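Local coordinates for protein 3-hydroxyacyl-thioester dehydratase Z (Mycobacterium tuberculosis, PDB 2C2I) that probably catalyses the reversible hydration of trans-2-enoyl-CoA to (3R)-3-hydroxyacyl-CoA, working as a homodimer with a hotdog fold, at residues A[113-118]-A[123-128]; A[65-70]-A[89-94]. All coordinates share one frame; numbering follows the deposited sequence.

Contact 1: A[113-118]-A[123-128]; sequences VGVEDL and VQATVS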
loop_
_atom_site.group_PDB
_atom_site.type_symbol
_atom_site.label_atom_id
_atom_site.label_comp_id
_atom_site.label_asym_id
_atom_site.label_seq_id
_atom_site.Cartn_x
_atom_site.Cartn_y
_atom_site.Cartn_z
ATOM N N VAL A 113 1.472 -15.872 -10.774
ATOM C CA VAL A 113 1.433 -15.468 -12.179
ATOM C C VAL A 113 2.715 -15.883 -12.901
ATOM O O VAL A 113 2.669 -16.458 -14.006
ATOM C CB VAL A 113 1.169 -13.961 -12.324
ATOM C CG1 VAL A 113 1.198 -13.537 -13.785
ATOM C CG2 VAL A 113 -0.193 -13.629 -11.731
ATOM N N GLY A 114 3.853 -15.637 -12.266
ATOM C CA GLY A 114 5.123 -15.898 -12.923
ATOM C C GLY A 114 6.270 -15.714 -11.971
ATOM O O GLY A 114 6.129 -15.056 -10.943
ATOM N N VAL A 115 7.416 -16.298 -12.321
ATOM C CA VAL A 115 8.590 -16.191 -11.495
ATOM C C VAL A 115 9.740 -15.877 -12.413
ATOM O O VAL A 115 9.932 -16.573 -13.403
ATOM C CB VAL A 115 8.897 -17.514 -10.760
ATOM C CG1 VAL A 115 10.204 -17.398 -10.007
ATOM C CG2 VAL A 115 7.732 -17.884 -9.793
ATOM N N GLU A 116 10.468 -14.821 -12.096
ATOM C CA GLU A 116 11.625 -14.410 -12.871
ATOM C C GLU A 116 12.884 -14.569 -12.018
ATOM O O GLU A 116 12.980 -14.016 -10.918
ATOM C CB GLU A 116 11.471 -12.961 -13.309
ATOM C CG GLU A 116 12.626 -12.464 -14.186
ATOM C CD GLU A 116 12.434 -11.032 -14.668
ATOM O OE1 GLU A 116 11.401 -10.385 -14.338
ATOM O OE2 GLU A 116 13.329 -10.548 -15.402
ATOM N N ASP A 117 13.848 -15.329 -12.532
ATOM C CA ASP A 117 15.121 -15.495 -11.855
ATOM C C ASP A 117 15.967 -14.259 -12.168
ATOM O O ASP A 117 16.136 -13.877 -13.332
ATOM C CB ASP A 117 15.759 -16.809 -12.323
ATOM C CG ASP A 117 17.142 -17.069 -11.753
ATOM O OD1 ASP A 117 17.645 -16.296 -10.912
ATOM O OD2 ASP A 117 17.744 -18.081 -12.185
ATOM N N LEU A 118 16.458 -13.611 -11.114
ATOM C CA LEU A 118 17.203 -12.364 -11.264
ATOM C C LEU A 118 18.701 -12.599 -11.168
ATOM O O LEU A 118 19.486 -11.689 -11.462
ATOM C CB LEU A 118 16.772 -11.332 -10.216
ATOM C CG LEU A 118 15.327 -10.828 -10.319
ATOM C CD1 LEU A 118 15.141 -9.678 -9.343
ATOM C CD2 LEU A 118 14.983 -10.385 -11.728
ATOM N N VAL A 123 14.906 -14.421 -6.738
ATOM C CA VAL A 123 13.853 -14.545 -7.748
ATOM C C VAL A 123 12.710 -13.576 -7.432
ATOM O O VAL A 123 12.546 -13.163 -6.296
ATOM C CB VAL A 123 13.332 -15.987 -7.906
ATOM C CG1 VAL A 123 14.501 -16.981 -8.095
ATOM C CG2 VAL A 123 12.459 -16.395 -6.738
ATOM N N GLN A 124 11.961 -13.205 -8.459
ATOM C CA GLN A 124 10.875 -12.256 -8.318
ATOM C C GLN A 124 9.596 -12.946 -8.738
ATOM O O GLN A 124 9.494 -13.379 -9.879
ATOM C CB GLN A 124 11.154 -11.113 -9.281
ATOM C CG GLN A 124 10.341 -9.900 -9.092
ATOM C CD GLN A 124 11.177 -8.682 -9.423
ATOM O OE1 GLN A 124 11.946 -8.194 -8.583
ATOM N NE2 GLN A 124 11.053 -8.198 -10.644
ATOM N N ALA A 125 8.638 -13.024 -7.823
ATOM C CA ALA A 125 7.359 -13.686 -8.080
ATOM C C ALA A 125 6.267 -12.638 -8.298
ATOM O O ALA A 125 6.126 -11.722 -7.492
ATOM C CB ALA A 125 7.002 -14.560 -6.930
ATOM N N THR A 126 5.504 -12.788 -9.370
ATOM C CA THR A 126 4.345 -11.950 -9.604
ATOM C C THR A 126 3.124 -12.755 -9.145
ATOM O O THR A 126 2.916 -13.886 -9.578
ATOM C CB THR A 126 4.270 -11.531 -11.062
ATOM O OG1 THR A 126 5.470 -10.812 -11.394
ATOM C CG2 THR A 126 3.033 -10.648 -11.352
ATOM N N VAL A 127 2.328 -12.148 -8.269
ATOM C CA VAL A 127 1.252 -12.845 -7.559
ATOM C C VAL A 127 -0.066 -12.095 -7.792
ATOM O O VAL A 127 -0.091 -10.868 -7.723
ATOM C CB VAL A 127 1.550 -12.930 -6.045
ATOM C CG1 VAL A 127 0.403 -13.651 -5.305
ATOM C CG2 VAL A 127 2.901 -13.661 -5.753
ATOM N N SER A 128 -1.143 -12.840 -8.059
ATOM C CA SER A 128 -2.493 -12.274 -8.120
ATOM C C SER A 128 -3.227 -12.592 -6.828
ATOM O O SER A 128 -3.196 -13.732 -6.384
ATOM C CB SER A 128 -3.266 -12.874 -9.286
ATOM O OG SER A 128 -3.290 -14.293 -9.186
HETATM O O HOH W 1 9.602 -9.877 -12.405
#

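Contact 2: A[65-70]-A[89-94]; sequences MTLALL and YGLNKV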
loop_
_atom_site.group_PDB
_atom_site.type_symbol
_atom_site.label_atom_id
_atom_site.label_comp_id
_atom_site.label_asym_id
_atom_site.label_seq_id
_atom_site.Cartn_x
_atom_site.Cartn_y
_atom_site.Cartn_z
HETATM N N MSE A 65 -4.220 0.009 3.789
HETATM C CA MSE A 65 -4.003 -0.994 4.816
HETATM C C MSE A 65 -4.422 -2.369 4.318
HETATM O O MSE A 65 -3.675 -3.314 4.472
HETATM C CB MSE A 65 -4.747 -0.691 6.109
HETATM C CG MSE A 65 -4.468 -1.788 7.149
HETATM SE SE MSE A 65 -5.152 -1.350 8.906
HETATM C CE MSE A 65 -6.423 -0.908 8.469
ATOM N N THR A 66 -5.615 -2.474 3.741
ATOM C CA THR A 66 -6.094 -3.770 3.214
ATOM C C THR A 66 -5.062 -4.341 2.216
ATOM O O THR A 66 -4.694 -5.521 2.263
ATOM C CB THR A 66 -7.487 -3.611 2.566
ATOM O OG1 THR A 66 -8.411 -3.128 3.565
ATOM C CG2 THR A 66 -8.015 -4.945 2.054
ATOM N N LEU A 67 -4.573 -3.477 1.340
ATOM C CA LEU A 67 -3.522 -3.873 0.383
ATOM C C LEU A 67 -2.303 -4.402 1.137
ATOM O O LEU A 67 -1.746 -5.420 0.761
ATOM C CB LEU A 67 -3.122 -2.686 -0.517
ATOM C CG LEU A 67 -1.934 -2.946 -1.466
ATOM C CD1 LEU A 67 -2.269 -4.041 -2.473
ATOM C CD2 LEU A 67 -1.544 -1.651 -2.182
ATOM N N ALA A 68 -1.904 -3.697 2.199
ATOM C CA ALA A 68 -0.741 -4.049 3.027
ATOM C C ALA A 68 -0.941 -5.296 3.898
ATOM O O ALA A 68 0.011 -5.766 4.536
ATOM C CB ALA A 68 -0.321 -2.840 3.894
ATOM N N LEU A 69 -2.167 -5.827 3.937
ATOM C CA LEU A 69 -2.373 -7.144 4.540
ATOM C C LEU A 69 -1.846 -8.315 3.675
ATOM O O LEU A 69 -1.794 -9.447 4.145
ATOM C CB LEU A 69 -3.847 -7.379 4.901
ATOM C CG LEU A 69 -4.552 -6.403 5.845
ATOM C CD1 LEU A 69 -6.047 -6.754 5.946
ATOM C CD2 LEU A 69 -3.892 -6.416 7.231
ATOM N N LEU A 70 -1.432 -8.045 2.439
ATOM C CA LEU A 70 -1.001 -9.129 1.543
ATOM C C LEU A 70 0.113 -10.017 2.113
ATOM O O LEU A 70 0.012 -11.250 2.059
ATOM C CB LEU A 70 -0.653 -8.603 0.131
ATOM C CG LEU A 70 -1.717 -8.802 -0.945
ATOM C CD1 LEU A 70 -3.091 -8.251 -0.474
ATOM C CD2 LEU A 70 -1.223 -8.161 -2.258
ATOM N N TYR A 89 8.659 -5.405 -4.335
ATOM C CA TYR A 89 9.253 -4.718 -5.485
ATOM C C TYR A 89 8.215 -3.819 -6.178
ATOM O O TYR A 89 8.552 -2.806 -6.794
ATOM C CB TYR A 89 9.868 -5.710 -6.483
ATOM C CG TYR A 89 10.429 -5.009 -7.697
ATOM C CD1 TYR A 89 11.352 -3.976 -7.551
ATOM C CD2 TYR A 89 10.016 -5.356 -8.993
ATOM C CE1 TYR A 89 11.870 -3.303 -8.665
ATOM C CE2 TYR A 89 10.537 -4.688 -10.129
ATOM C CZ TYR A 89 11.458 -3.680 -9.945
ATOM O OH TYR A 89 11.984 -3.008 -11.016
ATOM N N GLY A 90 6.940 -4.156 -6.041
ATOM C CA GLY A 90 5.935 -3.246 -6.573
ATOM C C GLY A 90 4.611 -3.919 -6.858
ATOM O O GLY A 90 4.341 -4.988 -6.349
ATOM N N LEU A 91 3.779 -3.240 -7.648
ATOM C CA LEU A 91 2.411 -3.686 -7.956
ATOM C C LEU A 91 2.174 -3.352 -9.419
ATOM O O LEU A 91 2.671 -2.343 -9.904
ATOM C CB LEU A 91 1.399 -2.893 -7.117
ATOM C CG LEU A 91 1.657 -2.982 -5.600
ATOM C CD1 LEU A 91 1.124 -1.777 -4.908
ATOM C CD2 LEU A 91 1.065 -4.292 -5.068
ATOM N N ASN A 92 1.408 -4.183 -10.115
ATOM C CA ASN A 92 1.028 -3.864 -11.482
ATOM C C ASN A 92 -0.361 -3.245 -11.578
ATOM O O ASN A 92 -0.621 -2.436 -12.467
ATOM C CB ASN A 92 1.129 -5.109 -12.348
ATOM C CG ASN A 92 2.581 -5.564 -12.523
ATOM O OD1 ASN A 92 3.503 -4.733 -12.483
ATOM N ND2 ASN A 92 2.787 -6.867 -12.678
ATOM N N LYS A 93 -1.242 -3.621 -10.659
ATOM C CA LYS A 93 -2.609 -3.041 -10.618
ATOM C C LYS A 93 -3.241 -3.386 -9.290
ATOM O O LYS A 93 -3.014 -4.477 -8.753
ATOM C CB LYS A 93 -3.485 -3.614 -11.727
ATOM C CG LYS A 93 -4.773 -2.818 -11.968
ATOM C CD LYS A 93 -5.570 -3.419 -13.115
ATOM C CE LYS A 93 -6.945 -2.758 -13.187
ATOM N NZ LYS A 93 -7.707 -3.205 -14.387
ATOM N N VAL A 94 -4.028 -2.455 -8.753
ATOM C CA VAL A 94 -4.765 -2.714 -7.507
ATOM C C VAL A 94 -6.101 -1.984 -7.630
ATOM O O VAL A 94 -6.131 -0.828 -8.056
ATOM C CB VAL A 94 -4.040 -2.143 -6.231
ATOM C CG1 VAL A 94 -4.916 -2.365 -5.014
ATOM C CG2 VAL A 94 -2.580 -2.769 -6.026
#

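Contact 1: A[113-118]-A[123-128]
Val113 to Leu118 and Val123 to Ser128 pair as the two arms of an antiparallel beta hairpin, which carries a classic beta bulge. At the bulge Val113 and Gly114 both face Thr126. Val113 N donates to Thr126 O at 2.7 Å, while the bond from Gly114 N to the same oxygen is weak. Thr126 N answers with a bond to Gly114 O. Further along, Glu116 and Gln124 form a hydrogen-bonded pair. Glu116 N reaches Gln124 O at 2.8 Å, and Gln124 N returns a bond to Glu116 O. Their side chains lie on the same face and share a water. The water donates to Glu116 OE1 at 2.7 Å and accepts from Gln124 NE2 at 2.8 Å. With CG anti to the backbone N (chi1 -167°) and a bend at chi2, the Gln124 amide offers NE2 to this water and OE1 to Arg148 NE, so both ends of the amide are held. Gln124 OE1 also lies 3.6 Å from Leu118 CD1. On the other face Val115 CG1 packs against Val123 CB at 4.0 Å, and helix 7-12 covers this side through Leu10, Ala11 and Val7. Gln124 and Arg148 are probably substrate-binding residues, serving the site of the partner subunit. The arrangement is a bulged antiparallel hairpin within the main sheet of the hotdog fold.

Contact 2: A[65-70]-A[89-94]
Leu67 on helix 63-68 points its side chain at the strand segment 89-94 and meets Leu91 and Val94 there. From CB the chain runs to CG, which lies anti to the backbone N (chi1 174°). This carries the branch point toward the strand; chi2, at 63°, then turns CD1 to Val94 and CD2 to Leu91. CD1 lies 3.8 Å from Val94 CG2 and 4.0 Å from Val94 CG1. CD2 meets Leu91 CD1 at 3.8 Å. Here the two leucines reach toward each other tip to tip. CD2 also touches Val94 CG2 at 4.1 Å, so this one valine methyl is shared by both ends of the leucine fork. The chain turns a corner at Asn92, between the two residues that receive Leu67. Phe96 of the same chain and Phe64 of the second subunit also pack on Leu67. Gly90, Leu91 and Val94 pair with an antiparallel strand of that subunit, so the sheet continues across the dimer interface beside this contact. No hydrogen bond joins the two segments. Only branched aliphatic groups meet, and all three residues are buried. Between these two segments the attraction is therefore hydrophobic and van der Waals, with no directional bond.

In the fold
The centre of contact 2 is about 6 Å from the centre of the chain, and all its touching residues are buried. The centre of contact 1 is about 16 Å from the centre of the chain, and this contact is partly exposed. Both reach the same antiparallel sheet. Contact 1 joins two neighbouring strands within it by backbone bonds. Contact 2 brings helix 63-68 to strand 86-95 through side chains alone and sits at the dimer interface, whereas no second chain touches contact 1. The two contacts meet where Gln124 NE2 packs 3.4 Å from Tyr89 CD2. Both residues probably contribute to the substrate site of the partner subunit.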